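Long-range contact in extracellular solute-binding protein family 1 (Alicyclobacillus acidocaldarius subsp. acidocaldarius, PDB 4OVJ), which probably binds a solute outside the cell and delivers it to an ABC transporter for uptake: residues A[96-105]-A[124-132]. Sequence-based numbering, arbitrary orientation.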
loop_
_atom_site.group_PDB
_atom_site.type_symbol
_atom_site.label_atom_id
_atom_site.label_comp_id
_atom_site.label_asym_id
_atom_site.label_seq_id
_atom_site.Cartn_x
_atom_site.Cartn_y
_atom_site.Cartn_z
ATOM N N ALA A 96 5.026 -19.117 8.398
ATOM C CA ALA A 96 5.417 -19.981 7.287
ATOM C C ALA A 96 6.595 -20.864 7.667
ATOM O O ALA A 96 6.577 -22.056 7.406
ATOM C CB ALA A 96 5.772 -19.154 6.060
ATOM N N LYS A 97 7.609 -20.267 8.286
ATOM C CA LYS A 97 8.827 -21.003 8.622
ATOM C C LYS A 97 8.601 -22.045 9.701
ATOM O O LYS A 97 9.282 -23.083 9.721
ATOM C CB LYS A 97 9.940 -20.026 9.004
ATOM C CG LYS A 97 10.419 -19.303 7.757
ATOM C CD LYS A 97 11.701 -18.526 7.940
ATOM C CE LYS A 97 12.315 -18.260 6.570
ATOM N NZ LYS A 97 13.055 -16.977 6.513
ATOM N N GLU A 98 7.631 -21.788 10.576
ATOM C CA GLU A 98 7.263 -22.752 11.610
ATOM C C GLU A 98 6.479 -23.914 11.029
ATOM O O GLU A 98 6.309 -24.923 11.687
ATOM C CB GLU A 98 6.396 -22.103 12.682
ATOM C CG GLU A 98 7.131 -21.268 13.709
ATOM C CD GLU A 98 6.201 -20.809 14.813
ATOM O OE1 GLU A 98 5.149 -21.465 15.018
ATOM O OE2 GLU A 98 6.513 -19.792 15.471
ATOM N N GLY A 99 5.966 -23.768 9.811
ATOM C CA GLY A 99 5.182 -24.821 9.192
ATOM C C GLY A 99 3.689 -24.773 9.478
ATOM O O GLY A 99 2.994 -25.767 9.333
ATOM N N GLN A 100 3.185 -23.598 9.836
ATOM C CA GLN A 100 1.783 -23.450 10.210
ATOM C C GLN A 100 0.874 -23.094 9.019
ATOM O O GLN A 100 -0.343 -23.089 9.161
ATOM C CB GLN A 100 1.633 -22.372 11.285
ATOM C CG GLN A 100 2.492 -22.593 12.520
ATOM C CD GLN A 100 2.102 -23.817 13.322
ATOM O OE1 GLN A 100 1.266 -24.605 12.917
ATOM N NE2 GLN A 100 2.716 -23.972 14.482
ATOM N N LEU A 101 1.465 -22.764 7.876
ATOM C CA LEU A 101 0.714 -22.298 6.714
ATOM C C LEU A 101 0.843 -23.248 5.530
ATOM O O LEU A 101 1.943 -23.696 5.179
ATOM C CB LEU A 101 1.181 -20.898 6.309
ATOM C CG LEU A 101 1.118 -19.824 7.397
ATOM C CD1 LEU A 101 1.537 -18.463 6.854
ATOM C CD2 LEU A 101 -0.272 -19.745 7.994
ATOM N N LEU A 102 -0.299 -23.515 4.901
ATOM C CA LEU A 102 -0.373 -24.356 3.726
ATOM C C LEU A 102 0.303 -23.683 2.541
ATOM O O LEU A 102 0.095 -22.502 2.278
ATOM C CB LEU A 102 -1.831 -24.647 3.379
ATOM C CG LEU A 102 -2.100 -25.706 2.325
ATOM C CD1 LEU A 102 -1.699 -27.073 2.834
ATOM C CD2 LEU A 102 -3.574 -25.688 1.980
ATOM N N ASN A 103 1.115 -24.443 1.824
ATOM C CA ASN A 103 1.707 -23.960 0.582
ATOM C C ASN A 103 0.632 -23.951 -0.499
ATOM O O ASN A 103 0.104 -25.003 -0.883
ATOM C CB ASN A 103 2.903 -24.827 0.166
ATOM C CG ASN A 103 3.681 -24.247 -1.002
ATOM O OD1 ASN A 103 3.275 -23.281 -1.639
ATOM N ND2 ASN A 103 4.806 -24.861 -1.296
ATOM N N LEU A 104 0.302 -22.750 -0.961
ATOM C CA LEU A 104 -0.760 -22.519 -1.927
ATOM C C LEU A 104 -0.274 -22.529 -3.365
ATOM O O LEU A 104 -1.082 -22.394 -4.290
ATOM C CB LEU A 104 -1.450 -21.166 -1.630
ATOM C CG LEU A 104 -1.905 -20.943 -0.183
ATOM C CD1 LEU A 104 -2.480 -19.545 -0.017
ATOM C CD2 LEU A 104 -2.881 -22.018 0.262
ATOM N N LYS A 105 1.030 -22.691 -3.571
ATOM C CA LYS A 105 1.585 -22.675 -4.922
ATOM C C LYS A 105 0.934 -23.778 -5.741
ATOM O O LYS A 105 0.899 -24.942 -5.332
ATOM C CB LYS A 105 3.109 -22.838 -4.908
ATOM C CG LYS A 105 3.771 -22.738 -6.283
ATOM C CD LYS A 105 5.255 -23.080 -6.172
ATOM C CE LYS A 105 5.882 -23.384 -7.521
ATOM N NZ LYS A 105 6.181 -22.135 -8.265
ATOM N N TYR A 124 5.266 -15.047 -0.897
ATOM C CA TYR A 124 6.253 -16.124 -1.003
ATOM C C TYR A 124 7.261 -16.075 0.142
ATOM O O TYR A 124 7.730 -15.007 0.545
ATOM C CB TYR A 124 6.996 -16.098 -2.347
ATOM C CG TYR A 124 6.352 -16.905 -3.442
ATOM C CD1 TYR A 124 5.272 -16.413 -4.154
ATOM C CD2 TYR A 124 6.842 -18.172 -3.780
ATOM C CE1 TYR A 124 4.685 -17.150 -5.166
ATOM C CE2 TYR A 124 6.263 -18.917 -4.792
ATOM C CZ TYR A 124 5.185 -18.400 -5.485
ATOM O OH TYR A 124 4.599 -19.137 -6.481
ATOM N N ILE A 125 7.567 -17.250 0.670
ATOM C CA ILE A 125 8.646 -17.424 1.636
ATOM C C ILE A 125 9.411 -18.662 1.162
ATOM O O ILE A 125 8.822 -19.722 0.986
ATOM C CB ILE A 125 8.106 -17.642 3.065
ATOM C CG1 ILE A 125 7.241 -16.460 3.548
ATOM C CG2 ILE A 125 9.251 -17.874 4.045
ATOM C CD1 ILE A 125 8.009 -15.180 3.822
ATOM N N ASP A 126 10.711 -18.522 0.914
ATOM C CA ASP A 126 11.553 -19.666 0.513
ATOM C C ASP A 126 10.903 -20.606 -0.512
ATOM O O ASP A 126 10.861 -21.826 -0.307
ATOM C CB ASP A 126 11.946 -20.480 1.749
ATOM C CG ASP A 126 12.760 -19.681 2.749
ATOM O OD1 ASP A 126 13.432 -18.710 2.344
ATOM O OD2 ASP A 126 12.725 -20.037 3.947
ATOM N N GLY A 127 10.374 -20.032 -1.590
ATOM C CA GLY A 127 9.856 -20.813 -2.713
ATOM C C GLY A 127 8.420 -21.301 -2.605
ATOM O O GLY A 127 7.872 -21.822 -3.575
ATOM N N GLY A 128 7.808 -21.147 -1.436
ATOM C CA GLY A 128 6.412 -21.544 -1.237
ATOM C C GLY A 128 5.549 -20.303 -1.167
ATOM O O GLY A 128 6.034 -19.229 -0.775
ATOM N N LEU A 129 4.279 -20.446 -1.539
ATOM C CA LEU A 129 3.319 -19.339 -1.475
ATOM C C LEU A 129 2.423 -19.559 -0.261
ATOM O O LEU A 129 1.625 -20.482 -0.241
ATOM C CB LEU A 129 2.484 -19.293 -2.755
ATOM C CG LEU A 129 1.323 -18.304 -2.801
ATOM C CD1 LEU A 129 1.819 -16.875 -2.698
ATOM C CD2 LEU A 129 0.493 -18.518 -4.064
ATOM N N TYR A 130 2.544 -18.707 0.746
ATOM C CA TYR A 130 1.862 -18.952 2.021
ATOM C C TYR A 130 0.717 -18.006 2.359
ATOM O O TYR A 130 0.034 -18.179 3.367
ATOM C CB TYR A 130 2.902 -19.001 3.138
ATOM C CG TYR A 130 3.831 -20.175 2.933
ATOM C CD1 TYR A 130 3.407 -21.470 3.201
ATOM C CD2 TYR A 130 5.118 -19.989 2.447
ATOM C CE1 TYR A 130 4.241 -22.551 3.016
ATOM C CE2 TYR A 130 5.963 -21.064 2.252
ATOM C CZ TYR A 130 5.523 -22.344 2.537
ATOM O OH TYR A 130 6.363 -23.405 2.340
ATOM N N GLY A 131 0.511 -17.015 1.517
ATOM C CA GLY A 131 -0.613 -16.112 1.662
ATOM C C GLY A 131 -0.870 -15.436 0.338
ATOM O O GLY A 131 0.046 -15.219 -0.439
ATOM N N ILE A 132 -2.126 -15.105 0.090
ATOM C CA ILE A 132 -2.493 -14.349 -1.096
ATOM C C ILE A 132 -3.022 -12.971 -0.667
ATOM O O ILE A 132 -3.936 -12.880 0.161
ATOM C CB ILE A 132 -3.506 -15.111 -1.948
ATOM C CG1 ILE A 132 -2.892 -16.473 -2.358
ATOM C CG2 ILE A 132 -3.856 -14.286 -3.178
ATOM C CD1 ILE A 132 -3.829 -17.388 -3.094
HETATM O O HOH W 1 -1.459 -20.517 3.385
HETATM O O HOH W 2 6.766 -24.379 -3.352
#
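Two hydrogen bonds tie Leu129 to Asn103 and Leu104. Leu104 N points almost straight at Leu129 O (2.7 Å). In return Leu129 N donates to Asn103 OD1 (3.0 Å). The same OD1 accepts from Lys105 N, an Asx turn. The two donors reach it from opposite faces of the amide plane, which probably limits rotation of the group. CG of Asn103 lies anti to the backbone N (chi1 -171°), and this carries the amide across to Gly128. A water links Asn103 ND2 to Gly127 O.

Residues 124-129 form a tight beta hairpin with a type I' turn from Ile125 to Gly128, and its second strand runs on into the long strand 128-144. It packs against the end of helix 92-98, closed at Gly99 by a Schellman motif, and the loop that follows.

The Tyr130 ring gathers several contacts. Ala96 CB sits over one face in a CH-pi contact, 4.1 Å from the centroid. Leu101 CB packs on Tyr130 CD1 (3.9 Å), and Leu101 O meets the ring edge. With an alanine here, Ala96 CB would probably lose the ring face it rests on, and a gap would open beside Leu101. Apart from the ring, Leu104 CD1 touches Ile132 CG1 at 3.9 Å.

Charges come near at Lys97 NZ and Asp126 OD2, 4.0 Å apart, but Lys97 makes its salt bridge with Asp93.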